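Local coordinates for protein hydrogenase 2 maturation peptidase (Thaumarchaeota archaeon SCGC AB-539-E09, PDB 5TTX) that probably trims the C-terminal tail from the large-subunit precursor of a nickel-iron hydrogenase once its metal centre has been assembled, at residues Asp23-Arg28 against Thr124-Ile129; Gly77-Ser82 against Thr147-Asp152. One frame throughout, in Å; residues are numbered along the deposited sequence.

Contact 1 of 2, residues Asp23-Arg28 against Thr124-Ile129; sequences DGFGPR and TLIGCI
The phenyl ring of F25 lies with one face on the CB of C128, which sits almost exactly above the ring centre, 3.3 Å from the F25 centroid and 4° off the ring normal. This is a CH-pi contact, and the thiol adds a sulfur-aromatic one: SG of C128 is also over that face, displaced toward CD2 and CE2, 4.2 Å from the F25 centroid. At the ring edge, near its plane, the carbonyl O of I126 stands 3.9 Å from CE1 of F25, while CG2 of I126 makes a looser apolar touch with CZ. F25 opens helix 25-34 directly after the N-cap residue G24, and with CG anti to its backbone N (chi1 163°) the ring is sent down onto strand 122-128. L67, from the neighbouring strand 63-69, also touches it. A flat aromatic suits this place because its face can lie on CB of C128 while its edge meets the strand backbone at I126, and the small cysteine lets the ring settle close to the strand. No hydrogen bond crosses between the two segments: dispersion and the weak electrostatics of CH and sulfur over the pi cloud hold this buried joint, with the carbonyl O probably facing the slightly positive ring edge.

Contact 2 of 2, residues Gly77-Ser82 against Thr147-Asp152; sequences GRLSKS and THAAVD
L79 reaches from an outermost strand of the sheet to A149 and A150 on helix 141-158, a helix-on-sheet packing within the alpha/beta fold of the hydrogenase maturation proteases. Strand 79-83, outermost within this chain, runs antiparallel to its neighbour 122-128 in an otherwise parallel sheet, and the helix packs against this margin.

The apolar contacts belong to one branch of the leucine. CD1 of L79 comes up against the helix between two successive alanines, 3.7 Å from CB of A149 and 4.0 Å from CB of A150. Leucine fits because its fork gives each methyl its own task: CD1 meets the helix, while CD2 turns back toward strand 122-128. Alanine suits the helix side, since a lone CB lets the helix backbone come near the strand. A149 forms the exposed margin of the contact, whereas A150 is buried.

No hydrogen bond crosses between the two segments; the polar groups find other partners. The helix keeps its own backbone pairs, V151 N to T147 O at 2.9 Å among them, and OG1 of T147 bonds back to the carbonyl O of E144. On the strand, OG of S82 bonds to Q95 of the second subunit.

With CG anti to its carbonyl carbon (chi1 -72°) and the chain then extended, L79 brings CD1 to 3.4 Å from the backbone N of A150.

Overall arrangement
Contacts 1 and 2, their centres about 8 Å apart, join two helices to neighbouring strands of one sheet. Strands 122-128 and 79-83 are linked by probable backbone hydrogen bonds, from S82 N to L125 O at 2.7 Å and from G127 N to S80 O at 2.8 Å. The two helices meet on that sheet where CZ of F25 packs 3.5 Å from CB of A150. Between the strands, CD2 of L79 lies 3.6 Å from O of G127. The segments of the two contacts alternate along the chain. Contact 1 is buried core packing, its centre about 8 Å from the chain centre; contact 2, its centre about 12 Å from the chain centre, carries the helix-sheet interface to a partly exposed margin.

Contact 1 of 2, residues Asp23-Arg28 against Thr124-Ile129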
# COMPACT_ATOMS: atom_id res chain seq x y z
N ASP A 23 17.18 -27.94 38.38
CA ASP A 23 16.78 -26.74 37.65
C ASP A 23 17.63 -25.54 38.03
O ASP A 23 17.54 -24.51 37.35
CB ASP A 23 15.31 -26.39 37.90
CG ASP A 23 14.72 -25.53 36.80
OD1 ASP A 23 15.02 -25.83 35.62
OD2 ASP A 23 13.95 -24.58 37.09
N GLY A 24 18.41 -25.64 39.10
CA GLY A 24 19.36 -24.60 39.41
C GLY A 24 20.66 -24.66 38.63
O GLY A 24 21.59 -23.92 38.96
N PHE A 25 20.76 -25.52 37.61
CA PHE A 25 21.97 -25.55 36.78
C PHE A 25 22.39 -24.16 36.29
O PHE A 25 23.53 -23.74 36.48
CB PHE A 25 21.74 -26.49 35.59
CG PHE A 25 22.73 -26.30 34.45
CD1 PHE A 25 22.36 -25.61 33.28
CD2 PHE A 25 24.01 -26.84 34.54
CE1 PHE A 25 23.28 -25.46 32.22
CE2 PHE A 25 24.93 -26.69 33.48
CZ PHE A 25 24.58 -26.02 32.34
N GLY A 26 21.48 -23.43 35.64
CA GLY A 26 21.83 -22.15 35.04
C GLY A 26 22.34 -21.13 36.03
O GLY A 26 23.43 -20.57 35.87
N PRO A 27 21.54 -20.84 37.07
CA PRO A 27 22.02 -19.91 38.12
C PRO A 27 23.30 -20.35 38.78
O PRO A 27 24.10 -19.49 39.19
CB PRO A 27 20.85 -19.89 39.12
CG PRO A 27 19.60 -20.18 38.26
CD PRO A 27 20.10 -21.14 37.19
N ARG A 28 23.52 -21.66 38.90
CA ARG A 28 24.75 -22.13 39.53
C ARG A 28 25.96 -21.94 38.61
O ARG A 28 27.07 -21.73 39.10
CB ARG A 28 24.59 -23.59 39.96
CG ARG A 28 23.70 -23.79 41.23
CD ARG A 28 24.43 -23.38 42.53
NE ARG A 28 25.63 -24.18 42.69
CZ ARG A 28 25.67 -25.33 43.36
NH1 ARG A 28 24.58 -25.81 43.97
NH2 ARG A 28 26.81 -26.01 43.41
N THR A 124 22.84 -17.93 21.88
CA THR A 124 23.37 -19.27 22.14
C THR A 124 22.65 -19.83 23.38
O THR A 124 22.42 -19.11 24.35
CB THR A 124 24.89 -19.25 22.37
OG1 THR A 124 25.56 -18.98 21.14
CG2 THR A 124 25.42 -20.60 22.92
N LEU A 125 22.28 -21.11 23.32
CA LEU A 125 21.55 -21.73 24.42
C LEU A 125 22.29 -22.99 24.80
O LEU A 125 22.64 -23.80 23.93
CB LEU A 125 20.09 -22.05 24.08
CG LEU A 125 19.15 -20.89 23.79
CD1 LEU A 125 19.01 -20.70 22.26
CD2 LEU A 125 17.83 -21.15 24.42
N ILE A 126 22.58 -23.12 26.09
CA ILE A 126 23.26 -24.27 26.65
C ILE A 126 22.30 -24.89 27.66
O ILE A 126 22.01 -24.30 28.71
CB ILE A 126 24.59 -23.87 27.31
CG1 ILE A 126 25.58 -23.39 26.23
CG2 ILE A 126 25.13 -25.02 28.13
CD1 ILE A 126 26.78 -22.63 26.80
N GLY A 127 21.79 -26.07 27.33
CA GLY A 127 20.89 -26.80 28.19
C GLY A 127 21.62 -27.96 28.84
O GLY A 127 22.56 -28.52 28.25
N CYS A 128 21.18 -28.32 30.04
CA CYS A 128 21.72 -29.43 30.81
C CYS A 128 20.62 -30.42 31.15
O CYS A 128 19.57 -30.04 31.67
CB CYS A 128 22.36 -28.92 32.11
SG CYS A 128 22.96 -30.27 33.13
N ILE A 129 20.84 -31.70 30.84
CA ILE A 129 19.85 -32.71 31.21
C ILE A 129 19.93 -32.92 32.72
O ILE A 129 21.00 -33.24 33.23
CB ILE A 129 20.09 -34.03 30.49
CG1 ILE A 129 20.01 -33.81 28.97
CG2 ILE A 129 19.06 -35.10 30.98
CD1 ILE A 129 20.23 -35.08 28.16

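Contact 2 of 2, residues Gly77-Ser82 against Thr147-Asp152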
# COMPACT_ATOMS: atom_id res chain seq x y z
N GLY A 77 23.49 -34.58 33.34
CA GLY A 77 24.75 -33.89 33.14
C GLY A 77 25.19 -33.77 31.69
O GLY A 77 26.20 -33.13 31.42
N ARG A 78 24.48 -34.39 30.75
CA ARG A 78 24.74 -34.13 29.34
C ARG A 78 24.40 -32.67 29.02
O ARG A 78 23.39 -32.12 29.47
CB ARG A 78 23.92 -35.10 28.48
CG ARG A 78 23.96 -34.87 27.00
CD ARG A 78 25.32 -35.19 26.40
NE ARG A 78 25.77 -36.55 26.69
CZ ARG A 78 25.30 -37.66 26.13
NH1 ARG A 78 25.82 -38.83 26.50
NH2 ARG A 78 24.34 -37.64 25.22
N LEU A 79 25.26 -32.02 28.25
CA LEU A 79 25.07 -30.64 27.85
C LEU A 79 24.67 -30.57 26.38
O LEU A 79 25.04 -31.44 25.58
CB LEU A 79 26.34 -29.79 28.07
CG LEU A 79 26.69 -29.45 29.52
CD1 LEU A 79 27.97 -28.56 29.59
CD2 LEU A 79 25.51 -28.79 30.23
N SER A 80 23.93 -29.52 26.03
CA SER A 80 23.37 -29.35 24.70
C SER A 80 23.48 -27.89 24.32
O SER A 80 22.90 -27.02 24.98
CB SER A 80 21.90 -29.78 24.68
OG SER A 80 21.52 -30.17 23.39
N LYS A 81 24.22 -27.60 23.26
CA LYS A 81 24.39 -26.23 22.80
C LYS A 81 23.58 -26.04 21.53
O LYS A 81 23.65 -26.85 20.61
CB LYS A 81 25.87 -25.90 22.55
CG LYS A 81 26.12 -24.45 22.11
CD LYS A 81 27.62 -24.16 22.00
CE LYS A 81 28.34 -25.29 21.27
NZ LYS A 81 28.62 -24.93 19.85
N SER A 82 22.81 -24.96 21.47
CA SER A 82 22.06 -24.66 20.27
C SER A 82 22.11 -23.16 20.03
O SER A 82 22.49 -22.36 20.89
CB SER A 82 20.60 -25.14 20.38
OG SER A 82 20.00 -24.66 21.56
N THR A 147 28.13 -28.07 35.56
CA THR A 147 28.33 -26.63 35.67
C THR A 147 29.74 -26.24 35.26
O THR A 147 29.95 -25.24 34.58
CB THR A 147 28.03 -26.13 37.08
OG1 THR A 147 28.87 -26.79 38.03
CG2 THR A 147 26.57 -26.35 37.45
N HIS A 148 30.73 -27.06 35.63
CA HIS A 148 32.11 -26.73 35.26
C HIS A 148 32.32 -26.89 33.77
O HIS A 148 33.04 -26.09 33.15
CB HIS A 148 33.09 -27.59 36.06
CG HIS A 148 32.95 -27.40 37.53
ND1 HIS A 148 33.46 -26.30 38.19
CD2 HIS A 148 32.27 -28.11 38.46
CE1 HIS A 148 33.13 -26.36 39.46
NE2 HIS A 148 32.41 -27.45 39.66
N ALA A 149 31.69 -27.90 33.16
CA ALA A 149 31.76 -28.07 31.72
C ALA A 149 31.07 -26.90 31.00
O ALA A 149 31.58 -26.40 29.99
CB ALA A 149 31.12 -29.39 31.32
N ALA A 150 29.92 -26.47 31.52
CA ALA A 150 29.24 -25.35 30.90
C ALA A 150 30.09 -24.10 30.99
O ALA A 150 30.14 -23.31 30.04
CB ALA A 150 27.87 -25.13 31.57
N VAL A 151 30.82 -23.93 32.10
CA VAL A 151 31.71 -22.78 32.24
C VAL A 151 32.71 -22.76 31.09
O VAL A 151 32.91 -21.72 30.45
CB VAL A 151 32.40 -22.82 33.61
CG1 VAL A 151 33.67 -21.92 33.65
CG2 VAL A 151 31.43 -22.38 34.69
N ASP A 152 33.31 -23.91 30.78
CA ASP A 152 34.22 -23.98 29.65
C ASP A 152 33.53 -23.62 28.35
O ASP A 152 34.12 -22.91 27.51
CB ASP A 152 34.83 -25.38 29.55
CG ASP A 152 35.77 -25.68 30.70
OD1 ASP A 152 36.23 -24.73 31.38
OD2 ASP A 152 36.05 -26.89 30.92